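Local coordinates for protein-tyrosine-phosphatase (Shewanella sp., PDB 2Z72) that hydrolyses phosphotyrosine phosphate esters, probably at a two-zinc centre of the calcineurin-like phosphoesterase type, in a cold-adapted bacterium, at residues M111-D117 / L145-E151; L76-Q82 / V303-K308; I210-I215 / T272-F277; D202-G208 / N280-H286. One frame throughout, in Å; residues are numbered along the deposited sequence. Where two conformers were deposited one is given.

Contact 1 (M111-D117 / L145-E151). With ZN (zinc ion), chain C; ZN (zinc ion), chain B.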
# COMPACT_ATOMS: atom_id res chain seq x y z
N MET A 111 -4.41 -2.67 -1.79
CA MET A 111 -3.97 -1.98 -0.57
C MET A 111 -3.57 -0.58 -0.98
O MET A 111 -2.55 -0.39 -1.64
CB MET A 111 -2.80 -2.75 0.09
CG MET A 111 -2.28 -1.97 1.31
SD MET A 111 -1.16 -2.94 2.35
CE MET A 111 -2.29 -4.09 3.11
N THR A 112 -4.41 0.39 -0.66
CA THR A 112 -4.28 1.75 -1.21
C THR A 112 -3.28 2.61 -0.45
O THR A 112 -3.59 3.78 -0.17
CB THR A 112 -5.64 2.44 -1.30
OG1 THR A 112 -6.27 2.48 -0.05
CG2 THR A 112 -6.60 1.66 -2.23
N GLY A 113 -2.09 2.07 -0.17
CA GLY A 113 -0.99 2.89 0.36
C GLY A 113 -0.84 2.90 1.87
O GLY A 113 -1.63 2.37 2.64
N ASP A 114 0.27 3.51 2.26
CA ASP A 114 0.60 3.84 3.67
C ASP A 114 0.81 2.64 4.54
O ASP A 114 0.32 2.50 5.65
CB ASP A 114 -0.40 4.82 4.28
CG ASP A 114 -0.12 6.26 3.94
OD1 ASP A 114 -0.83 7.14 4.62
OD2 ASP A 114 0.69 6.56 3.06
N ILE A 115 1.71 1.74 4.04
CA ILE A 115 2.37 0.75 4.88
C ILE A 115 3.33 1.41 5.85
O ILE A 115 3.39 1.07 7.03
CB ILE A 115 3.12 -0.29 4.04
CG1 ILE A 115 2.13 -1.20 3.30
CG2 ILE A 115 4.09 -1.07 4.91
CD1 ILE A 115 2.75 -2.15 2.32
N PHE A 116 4.13 2.34 5.34
CA PHE A 116 5.16 3.00 6.17
C PHE A 116 4.55 3.93 7.23
O PHE A 116 3.47 4.46 7.08
CB PHE A 116 6.07 3.82 5.31
CG PHE A 116 7.05 3.04 4.48
CD1 PHE A 116 6.78 2.68 3.16
CD2 PHE A 116 8.25 2.66 5.03
CE1 PHE A 116 7.70 1.98 2.44
CE2 PHE A 116 9.15 1.95 4.29
CZ PHE A 116 8.90 1.63 3.00
N ASP A 117 5.37 4.10 8.26
CA ASP A 117 5.35 5.16 9.27
C ASP A 117 4.33 4.91 10.37
O ASP A 117 3.39 4.13 10.25
CB ASP A 117 5.15 6.53 8.59
CG ASP A 117 6.34 7.00 7.80
OD1 ASP A 117 6.18 8.02 7.06
OD2 ASP A 117 7.43 6.39 7.93
N LEU A 145 -0.48 -3.25 -4.65
CA LEU A 145 -0.01 -2.37 -3.60
C LEU A 145 0.17 -1.00 -4.23
O LEU A 145 1.02 -0.85 -5.11
CB LEU A 145 1.32 -2.82 -3.04
CG LEU A 145 1.95 -1.87 -2.00
CD1 LEU A 145 1.00 -1.58 -0.84
CD2 LEU A 145 3.25 -2.44 -1.52
N LEU A 146 -0.64 -0.03 -3.83
CA LEU A 146 -0.53 1.30 -4.36
C LEU A 146 0.36 2.14 -3.46
O LEU A 146 0.41 1.97 -2.23
CB LEU A 146 -1.87 2.03 -4.52
CG LEU A 146 -2.94 1.23 -5.25
CD1 LEU A 146 -4.20 2.08 -5.40
CD2 LEU A 146 -2.45 0.74 -6.61
N MET A 147 1.06 3.09 -4.07
CA MET A 147 1.84 4.07 -3.31
C MET A 147 0.98 5.11 -2.63
O MET A 147 0.13 5.74 -3.25
CB MET A 147 2.78 4.83 -4.23
CG MET A 147 3.82 4.00 -4.94
SD MET A 147 5.21 3.52 -3.85
CE MET A 147 6.18 4.99 -3.86
N GLY A 148 1.18 5.26 -1.32
CA GLY A 148 0.56 6.33 -0.58
C GLY A 148 1.47 7.46 -0.33
O GLY A 148 2.66 7.48 -0.75
N ASN A 149 1.01 8.49 0.40
CA ASN A 149 1.89 9.61 0.68
C ASN A 149 3.08 9.20 1.55
O ASN A 149 4.16 9.77 1.32
CB ASN A 149 1.15 10.83 1.27
CG ASN A 149 0.51 10.60 2.59
OD1 ASN A 149 -0.20 9.62 2.79
ND2 ASN A 149 0.64 11.51 3.54
N HIS A 150 2.89 8.25 2.46
CA HIS A 150 4.07 7.87 3.27
C HIS A 150 5.08 7.06 2.50
O HIS A 150 6.29 7.18 2.78
CB HIS A 150 3.64 7.19 4.55
CG HIS A 150 3.04 8.21 5.50
ND1 HIS A 150 3.77 8.73 6.55
CD2 HIS A 150 1.82 8.78 5.50
CE1 HIS A 150 2.99 9.59 7.15
NE2 HIS A 150 1.80 9.67 6.58
N GLU A 151 4.71 6.23 1.52
CA GLU A 151 5.70 5.63 0.65
C GLU A 151 6.53 6.69 -0.05
O GLU A 151 7.74 6.59 -0.17
CB GLU A 151 5.08 4.67 -0.36
CG GLU A 151 4.60 3.34 0.18
CD GLU A 151 3.47 3.46 1.17
OE1 GLU A 151 3.51 2.81 2.21
OE2 GLU A 151 2.52 4.21 0.83
ZN ZN C . -1.90 8.98 3.78
ZN ZN B . -2.14 7.02 6.35
O HOH W 1 -3.61 7.16 7.87
O HOH W 2 -2.39 8.86 5.67
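Glu-151 OE2 takes two backbone N-H groups at once. Asp-114 N, 2.8 Å from Glu-151 OE2, comes in on the syn side of the carboxylate, and Gly-148 N, 2.7 Å from Glu-151 OE2, on the anti side. The other oxygen, OE1, receives Phe-116 N nearly along its C-O axis, with a weaker, bent bond from Ile-115 N. The chain of Glu-151 folds back at chi2 (64°), which turns the buried carboxylate from its helix into the loop 113-116, whose backbone N-H groups it holds. A backbone N-H also holds Asp-114: His-150 N donates to Asp-114 OD2 (2.8 Å) on the syn side, 27° out of plane, leaving OD1 to bridge both zinc ions, 2.3 Å from the one that Asn-149 also binds and 2.2 Å from the other. Asn-149 OD1 lies 2.1 Å from its zinc, which His-207 and His-286 bind as well. This is the dinuclear metal centre of the calcineurin-like phosphoesterases, with its Gly-Asp and Gly-Asn-His-Glu motifs. The ring of His-150 stands almost perpendicular to the carboxylate of Asp-117; its ND1 donates to the anti lone pair of Asp-117 OD1 at 2.6 Å, exactly in the ring plane, which sets the ring's rotation. Gly-113 CA lies 3.1 Å from Leu-146 O, so the backbones run close here. Behind the site, Leu-145 CD1 packs against Met-111 CG and Ile-115 CD1. Strands 108-111 and 142-145 run parallel up to this point, helix 122-138 touches Met-111 and Ile-115, and helix 186-192 packs on Leu-145 and Phe-116.

Contact 2 (L76-Q82 / V303-K308); sequences LSDVHGQ and VDSSIK. With ZN (zinc ion), chain B.
With CG beside the backbone N (chi1 -67°), the carboxylate of Asp-78 reaches its zinc ion, while CG of Asp-304, turned the other way (chi1 179°), sets a second carboxylate against it. The two planes are only 6° apart and stacked, with Asp-304 OD1 3.1 Å from Asp-78 CG. Such closeness of two acids is probably eased by the metal and by hydrogen-bond donors: OD1 of Asp-78 binds zinc at 2.0 Å, Ser-77 OG donates to Asp-78 OD2 from above its plane, and Ser-288 serves Asp-304 OD1. His-80 NE2 holds the same zinc ion, its ND1 being hydrogen-bonded to Phe-116 O. Asp-78 and His-80 form the Asp-X-His motif of the calcineurin-like phosphoesterases, and Asp-304 is a second-shell residue that reaches a metal-bound water, its OD1 2.8 Å from that oxygen. Direct hydrogen bonds between the loops are absent, and bridging waters take their place. One of them accepts from Lys-308 N and lies 2.7 Å from Asp-78 O and 2.8 Å from Asp-304 OD2. That same OD2 closes an Asx turn with Ser-306 N. Alongside, Ile-307 CG2 packs on Val-79 O at 3.6 Å, and Lys-308 CB rests 3.6 Å from His-80 CB, the two side chains pointing the same way.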
# COMPACT_ATOMS: atom_id res chain seq x y z
N LEU A 76 -8.23 -2.34 1.37
CA LEU A 76 -7.85 -1.89 2.72
C LEU A 76 -6.68 -0.96 2.58
O LEU A 76 -6.09 -0.81 1.51
CB LEU A 76 -7.59 -3.04 3.69
CG LEU A 76 -6.32 -3.89 3.38
CD1 LEU A 76 -6.05 -4.84 4.54
CD2 LEU A 76 -6.43 -4.72 2.12
N SER A 77 -6.28 -0.28 3.66
CA SER A 77 -5.31 0.80 3.52
C SER A 77 -4.75 1.23 4.85
O SER A 77 -5.26 0.92 5.91
CB SER A 77 -6.06 2.01 2.96
OG SER A 77 -5.17 2.96 2.39
N ASP A 78 -3.65 1.97 4.79
CA ASP A 78 -3.10 2.72 5.92
C ASP A 78 -2.79 1.82 7.11
O ASP A 78 -3.08 2.09 8.27
CB ASP A 78 -4.05 3.86 6.33
CG ASP A 78 -4.14 4.93 5.24
OD1 ASP A 78 -3.38 5.91 5.25
OD2 ASP A 78 -4.96 4.73 4.31
N VAL A 79 -2.09 0.71 6.80
CA VAL A 79 -1.65 -0.18 7.88
C VAL A 79 -0.64 0.51 8.81
O VAL A 79 -0.63 0.20 9.99
CB VAL A 79 -1.11 -1.48 7.23
CG1 VAL A 79 -0.40 -2.36 8.23
CG2 VAL A 79 -2.22 -2.24 6.52
N HIS A 80 0.21 1.38 8.27
CA HIS A 80 1.09 2.19 9.13
C HIS A 80 1.85 1.34 10.12
O HIS A 80 1.83 1.54 11.34
CB HIS A 80 0.30 3.33 9.80
CG HIS A 80 0.04 4.44 8.83
ND1 HIS A 80 1.03 5.11 8.18
CD2 HIS A 80 -1.12 5.03 8.42
CE1 HIS A 80 0.51 6.03 7.39
NE2 HIS A 80 -0.83 6.03 7.51
N GLY A 81 2.47 0.26 9.63
CA GLY A 81 3.34 -0.56 10.42
C GLY A 81 2.66 -1.43 11.46
O GLY A 81 3.38 -1.90 12.38
N GLN A 82 1.39 -1.67 11.38
CA GLN A 82 0.65 -2.51 12.34
C GLN A 82 0.41 -3.90 11.74
O GLN A 82 -0.66 -4.23 11.24
CB GLN A 82 -0.63 -1.83 12.75
CG GLN A 82 -0.39 -0.53 13.47
CD GLN A 82 0.25 -0.65 14.83
OE1 GLN A 82 0.86 0.36 15.31
NE2 GLN A 82 0.14 -1.74 15.51
N VAL A 303 -11.56 3.48 3.15
CA VAL A 303 -11.00 2.22 3.62
C VAL A 303 -9.75 2.43 4.49
O VAL A 303 -9.08 1.43 4.77
CB VAL A 303 -10.75 1.24 2.46
CG1 VAL A 303 -12.07 0.89 1.76
CG2 VAL A 303 -9.72 1.73 1.46
N ASP A 304 -9.51 3.63 4.96
CA ASP A 304 -8.61 3.80 6.10
C ASP A 304 -9.49 3.63 7.32
O ASP A 304 -10.25 4.55 7.65
CB ASP A 304 -7.87 5.10 6.05
CG ASP A 304 -6.94 5.31 7.25
OD1 ASP A 304 -6.19 6.30 7.20
OD2 ASP A 304 -7.00 4.48 8.20
N SER A 305 -9.41 2.48 7.95
CA SER A 305 -10.19 2.14 9.12
C SER A 305 -9.45 2.27 10.42
O SER A 305 -9.77 1.61 11.40
CB SER A 305 -10.67 0.72 8.91
OG SER A 305 -9.51 -0.04 8.87
N SER A 306 -8.41 3.10 10.40
CA SER A 306 -7.61 3.37 11.60
C SER A 306 -6.83 2.17 12.11
O SER A 306 -6.57 2.08 13.31
CB SER A 306 -8.46 4.01 12.70
OG SER A 306 -8.95 5.29 12.24
N ILE A 307 -6.38 1.30 11.21
CA ILE A 307 -5.43 0.28 11.58
C ILE A 307 -4.23 0.93 12.30
O ILE A 307 -3.61 0.28 13.17
CB ILE A 307 -5.01 -0.54 10.33
CG1 ILE A 307 -6.15 -1.36 9.84
CG2 ILE A 307 -3.76 -1.41 10.66
CD1 ILE A 307 -5.92 -1.99 8.46
N LYS A 308 -3.86 2.15 11.95
CA LYS A 308 -2.70 2.81 12.50
C LYS A 308 -2.75 2.91 14.01
O LYS A 308 -1.70 3.03 14.61
CB LYS A 308 -2.52 4.22 11.91
CG LYS A 308 -3.59 5.22 12.38
CD LYS A 308 -3.56 6.51 11.66
CE LYS A 308 -4.58 7.50 12.22
NZ LYS A 308 -4.56 8.79 11.52
ZN ZN B . -2.14 7.02 6.35
O HOH W 3 -6.73 1.53 8.18
O HOH W 4 -4.76 3.74 9.68
O HOH W 5 0.85 2.77 13.71
O HOH W 1 -3.61 7.16 7.87
O HOH W 2 -2.39 8.86 5.67

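Contact 3 (I210-I215 / T272-F277); sequences ISSEWI and TILQHF
Phe-277 CZ is set over one face of the Trp-214 indole, 3.2 Å from NE1 and offset toward the rim. The two side chains cross at about a right angle, yet the phenyl and pyrrole planes are inclined at 43°. His-276 meets the tryptophan differently, rim to rim, with planes 82° apart. Its ring also offers a face to Ile-215, whose CG1 sits over the centre, 3.7 Å from the ring centroid, a CH-pi contact in which the two side chains run antiparallel past one another. The anti setting of His-276 CG to its backbone N (chi1 -176°) brings the imidazole against both Ile-215, at its face, and the rim of Trp-214. Next to the aromatic cluster, Ile-210 CG2 touches the edge of the Phe-277 ring, 3.7 Å from CE1, and Ile-273 CD1 comes to 3.4 Å from Ile-210 O. No hydrogen bond crosses between the segments, so packing alone joins them here, although Ser-212 OG reaches Glu-269 earlier on the second helix. This is a helix-to-helix contact toward the surface, well away from the zinc ions. Helix 212-216 meets the last turns of helix 267-277; helix 221-231 covers Trp-214 and Phe-277 through Leu-221, and Ile-273 and Leu-274 rest on Ile-282 of strand 281-284.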
# COMPACT_ATOMS: atom_id res chain seq x y z
N ILE A 210 -9.10 12.08 -6.03
CA ILE A 210 -8.89 12.82 -7.25
C ILE A 210 -9.69 14.12 -7.15
O ILE A 210 -10.91 14.10 -7.01
CB ILE A 210 -9.28 11.99 -8.48
CG1 ILE A 210 -8.69 10.59 -8.47
CG2 ILE A 210 -8.95 12.78 -9.76
CD1 ILE A 210 -7.18 10.55 -8.60
N SER A 211 -8.97 15.22 -7.26
CA SER A 211 -9.51 16.57 -7.29
C SER A 211 -9.81 17.00 -8.73
O SER A 211 -9.36 16.38 -9.69
CB SER A 211 -8.58 17.55 -6.64
OG SER A 211 -7.37 17.63 -7.44
N SER A 212 -10.55 18.07 -8.87
CA SER A 212 -10.94 18.57 -10.20
C SER A 212 -9.73 19.03 -10.98
O SER A 212 -9.75 19.06 -12.23
CB SER A 212 -11.96 19.69 -10.02
OG SER A 212 -13.21 19.05 -9.68
N GLU A 213 -8.64 19.35 -10.31
CA GLU A 213 -7.36 19.72 -11.02
C GLU A 213 -6.87 18.61 -11.90
O GLU A 213 -6.20 18.90 -12.91
CB GLU A 213 -6.31 20.19 -9.99
CG GLU A 213 -4.97 20.61 -10.56
CD GLU A 213 -4.05 21.33 -9.61
OE1 GLU A 213 -4.46 21.44 -8.45
OE2 GLU A 213 -2.90 21.64 -10.06
N TRP A 214 -7.12 17.34 -11.56
CA TRP A 214 -6.78 16.24 -12.45
C TRP A 214 -7.34 16.47 -13.87
O TRP A 214 -6.73 16.20 -14.88
CB TRP A 214 -7.33 14.92 -11.84
CG TRP A 214 -7.18 13.72 -12.76
CD1 TRP A 214 -7.97 13.31 -13.82
CD2 TRP A 214 -6.14 12.73 -12.66
NE1 TRP A 214 -7.52 12.18 -14.39
CE2 TRP A 214 -6.38 11.80 -13.70
CE3 TRP A 214 -5.02 12.55 -11.82
CZ2 TRP A 214 -5.56 10.73 -13.89
CZ3 TRP A 214 -4.23 11.47 -12.05
CH2 TRP A 214 -4.46 10.54 -13.06
N ILE A 215 -8.62 16.85 -13.88
CA ILE A 215 -9.38 17.03 -15.13
C ILE A 215 -8.86 18.19 -15.94
O ILE A 215 -8.65 18.12 -17.13
CB ILE A 215 -10.89 17.20 -14.80
CG1 ILE A 215 -11.47 16.00 -14.05
CG2 ILE A 215 -11.63 17.54 -16.06
CD1 ILE A 215 -12.92 16.07 -13.64
N THR A 272 -19.14 14.64 -11.11
CA THR A 272 -18.34 15.00 -12.29
C THR A 272 -17.04 14.21 -12.33
O THR A 272 -16.57 13.88 -13.44
CB THR A 272 -18.02 16.51 -12.27
OG1 THR A 272 -19.22 17.27 -12.34
CG2 THR A 272 -17.21 16.91 -13.48
N ILE A 273 -16.49 13.88 -11.20
CA ILE A 273 -15.28 13.04 -11.21
C ILE A 273 -15.57 11.62 -11.57
O ILE A 273 -14.89 10.99 -12.38
CB ILE A 273 -14.58 13.23 -9.84
CG1 ILE A 273 -14.14 14.69 -9.69
CG2 ILE A 273 -13.51 12.18 -9.68
CD1 ILE A 273 -13.92 15.15 -8.27
N LEU A 274 -16.65 11.04 -11.00
CA LEU A 274 -17.04 9.71 -11.36
C LEU A 274 -17.24 9.58 -12.89
O LEU A 274 -16.82 8.65 -13.53
CB LEU A 274 -18.36 9.32 -10.69
CG LEU A 274 -18.37 9.21 -9.17
CD1 LEU A 274 -19.80 9.03 -8.61
CD2 LEU A 274 -17.43 8.09 -8.75
N GLN A 275 -17.96 10.57 -13.46
CA GLN A 275 -18.22 10.58 -14.89
C GLN A 275 -16.93 10.67 -15.70
O GLN A 275 -16.75 10.03 -16.74
CB GLN A 275 -19.18 11.77 -15.23
CG GLN A 275 -20.62 11.40 -14.88
CD GLN A 275 -21.53 12.60 -14.72
OE1 GLN A 275 -22.61 12.54 -14.07
NE2 GLN A 275 -21.08 13.70 -15.35
N HIS A 276 -15.98 11.46 -15.20
CA HIS A 276 -14.75 11.64 -15.95
C HIS A 276 -14.02 10.32 -16.15
O HIS A 276 -13.42 10.11 -17.19
CB HIS A 276 -13.82 12.60 -15.14
CG HIS A 276 -12.57 12.94 -15.87
ND1 HIS A 276 -11.28 12.46 -15.75
CD2 HIS A 276 -12.52 13.76 -16.92
CE1 HIS A 276 -10.48 13.00 -16.64
NE2 HIS A 276 -11.23 13.80 -17.35
N PHE A 277 -14.03 9.45 -15.14
CA PHE A 277 -13.35 8.17 -15.19
C PHE A 277 -14.27 7.00 -15.57
O PHE A 277 -13.82 5.88 -15.66
CB PHE A 277 -12.73 7.85 -13.84
CG PHE A 277 -11.59 8.76 -13.45
CD1 PHE A 277 -11.78 9.86 -12.63
CD2 PHE A 277 -10.28 8.48 -13.90
CE1 PHE A 277 -10.74 10.69 -12.23
CE2 PHE A 277 -9.28 9.30 -13.50
CZ PHE A 277 -9.46 10.39 -12.64

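Contact 4 (D202-G208 / N280-H286); sequences DVLYMHG and NHIVVGH. With ZN (zinc ion), chain C.
Neighbouring parallel strands 203-206 and 281-284 of the mixed sheet lead at their C-terminal ends into two zinc ligands, His-207 and His-286. Main-chain bonds join them: Leu-204 N gives to His-281 O, Val-283 N to Leu-204 O at 2.8 Å and Met-206 N to Val-283 O. On one face of the sheet Tyr-205 lies alongside Val-283, CD2 3.6 Å from CB, and Val-203 CG1 meets Val-283 CG2. On the other, Met-206 SD touches both Ile-282 CG2 and Val-284 CG1; in the conformer described, bends at chi2 and chi3 (-62° and -55°) fold the thioether back over the neighbouring strand. At the start of the strands Asn-280 ND2 donates to the anti lone pair of Asp-202 OD1 at 2.9 Å, in the amide plane, with the carboxylate turned 85° to it. At the far end the histidines cross at about a right angle, CB of His-286 over a face of the His-207 ring, while His-207 NE2 and His-286 ND1 bind the zinc at 2.0 and 2.1 Å. Thr-112 O accepts from His-207 ND1, so that ring's orientation is fixed from both nitrogens. Such a second-shell carbonyl would be expected to strengthen the imidazole's donation to the metal.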
# COMPACT_ATOMS: atom_id res chain seq x y z
N ASP A 202 -15.73 -1.02 -12.40
CA ASP A 202 -16.33 0.29 -12.33
C ASP A 202 -15.90 1.04 -11.07
O ASP A 202 -16.63 1.89 -10.58
CB ASP A 202 -17.84 0.13 -12.42
CG ASP A 202 -18.42 -0.66 -11.27
OD1 ASP A 202 -19.63 -0.47 -10.95
OD2 ASP A 202 -17.72 -1.48 -10.65
N VAL A 203 -14.66 0.78 -10.58
CA VAL A 203 -14.19 1.39 -9.34
C VAL A 203 -12.78 1.94 -9.55
O VAL A 203 -11.91 1.26 -10.13
CB VAL A 203 -14.20 0.37 -8.19
CG1 VAL A 203 -13.78 1.03 -6.89
CG2 VAL A 203 -15.56 -0.29 -8.06
N LEU A 204 -12.55 3.14 -9.07
CA LEU A 204 -11.22 3.79 -9.07
C LEU A 204 -10.64 3.73 -7.67
O LEU A 204 -11.37 3.99 -6.71
CB LEU A 204 -11.34 5.23 -9.55
CG LEU A 204 -10.07 5.91 -10.11
CD1 LEU A 204 -9.68 5.31 -11.45
CD2 LEU A 204 -10.33 7.40 -10.26
N TYR A 205 -9.35 3.46 -7.56
CA TYR A 205 -8.66 3.26 -6.27
C TYR A 205 -7.42 4.15 -6.26
O TYR A 205 -6.59 4.11 -7.16
CB TYR A 205 -8.19 1.84 -6.13
CG TYR A 205 -9.25 0.79 -6.12
CD1 TYR A 205 -9.79 0.31 -7.30
CD2 TYR A 205 -9.73 0.27 -4.92
CE1 TYR A 205 -10.78 -0.66 -7.32
CE2 TYR A 205 -10.73 -0.68 -4.93
CZ TYR A 205 -11.26 -1.18 -6.14
OH TYR A 205 -12.26 -2.11 -6.08
N MET A 206 -7.22 4.88 -5.16
CA MET A 206 -5.99 5.61 -4.90
C MET A 206 -5.98 5.99 -3.42
O MET A 206 -6.94 5.86 -2.69
CB MET A 206 -5.87 6.81 -5.82
CG MET A 206 -6.65 8.08 -5.55
SD MET A 206 -8.45 7.92 -5.57
CE MET A 206 -8.65 7.22 -7.22
N HIS A 207 -4.81 6.51 -3.00
CA HIS A 207 -4.65 6.74 -1.57
C HIS A 207 -5.50 7.88 -1.02
O HIS A 207 -6.20 7.69 -0.02
CB HIS A 207 -3.16 6.98 -1.30
CG HIS A 207 -2.90 7.15 0.16
ND1 HIS A 207 -3.09 6.10 1.04
CD2 HIS A 207 -2.50 8.19 0.91
CE1 HIS A 207 -2.84 6.52 2.25
NE2 HIS A 207 -2.45 7.81 2.24
N GLY A 208 -5.43 9.05 -1.62
CA GLY A 208 -6.06 10.26 -1.12
C GLY A 208 -7.38 10.57 -1.78
O GLY A 208 -8.45 10.59 -1.17
N ASN A 280 -18.37 4.05 -11.02
CA ASN A 280 -19.45 4.24 -10.11
C ASN A 280 -19.03 4.49 -8.67
O ASN A 280 -19.86 4.88 -7.83
CB ASN A 280 -20.36 3.01 -10.16
CG ASN A 280 -21.09 2.92 -11.47
OD1 ASN A 280 -21.62 3.93 -11.93
ND2 ASN A 280 -21.11 1.75 -12.05
N HIS A 281 -17.77 4.26 -8.31
CA HIS A 281 -17.30 4.39 -6.98
C HIS A 281 -15.81 4.76 -7.03
O HIS A 281 -15.11 4.33 -7.95
CB HIS A 281 -17.40 3.14 -6.11
CG HIS A 281 -18.73 2.48 -6.16
ND1 HIS A 281 -19.81 2.83 -5.40
CD2 HIS A 281 -19.18 1.51 -7.01
CE1 HIS A 281 -20.83 2.07 -5.73
NE2 HIS A 281 -20.50 1.24 -6.73
N ILE A 282 -15.38 5.44 -5.98
CA ILE A 282 -13.97 5.73 -5.73
C ILE A 282 -13.63 5.26 -4.32
O ILE A 282 -14.38 5.59 -3.39
CB ILE A 282 -13.60 7.21 -5.92
CG1 ILE A 282 -13.99 7.67 -7.33
CG2 ILE A 282 -12.11 7.48 -5.70
CD1 ILE A 282 -13.89 9.18 -7.55
N VAL A 283 -12.60 4.46 -4.20
CA VAL A 283 -12.16 3.88 -2.94
C VAL A 283 -10.84 4.55 -2.55
O VAL A 283 -9.88 4.54 -3.35
CB VAL A 283 -11.98 2.39 -3.13
CG1 VAL A 283 -11.30 1.74 -1.88
CG2 VAL A 283 -13.31 1.72 -3.33
N VAL A 284 -10.82 5.12 -1.35
CA VAL A 284 -9.66 5.87 -0.90
C VAL A 284 -9.29 5.52 0.55
O VAL A 284 -10.16 5.09 1.34
CB VAL A 284 -9.88 7.39 -0.96
CG1 VAL A 284 -10.20 7.80 -2.39
CG2 VAL A 284 -11.02 7.85 -0.04
N GLY A 285 -8.04 5.72 0.85
CA GLY A 285 -7.54 5.61 2.22
C GLY A 285 -7.26 6.99 2.78
O GLY A 285 -8.11 7.91 2.61
N HIS A 286 -6.10 7.17 3.42
CA HIS A 286 -5.44 8.38 3.82
C HIS A 286 -6.07 9.15 4.96
O HIS A 286 -5.34 9.65 5.82
CB HIS A 286 -5.23 9.32 2.61
CG HIS A 286 -4.43 10.55 2.83
ND1 HIS A 286 -3.15 10.63 3.26
CD2 HIS A 286 -4.79 11.85 2.58
CE1 HIS A 286 -2.81 11.90 3.29
NE2 HIS A 286 -3.78 12.70 2.88
ZN ZN C . -1.90 8.98 3.78
O HOH W 6 -21.19 -0.68 -8.14
O HOH W 7 -8.31 10.64 1.72
O HOH W 2 -2.39 8.86 5.67

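Overall arrangement
Contacts 1, 2 and 4 converge on the buried zinc pair, while contact 3 lies toward the surface, its centre about 22 Å from that of contact 1. Contacts 1 and 2 share one zinc ion and contacts 1 and 4 the other, with Asp-114 common to both metals. Second-shell bonds tie them further: Thr-112 OG1 pairs with Ser-77 OG, and Asp-78 OD2 takes His-286 N. Carboxylates gripped by backbone amides dominate contact 1, stacked acids and waters contact 2, and strand bonds ending in histidines contact 4. Contact 3 has no hydrogen bond across it and rests on apolar and aromatic packing, yet it touches contact 4 where Phe-277 lies on Leu-204.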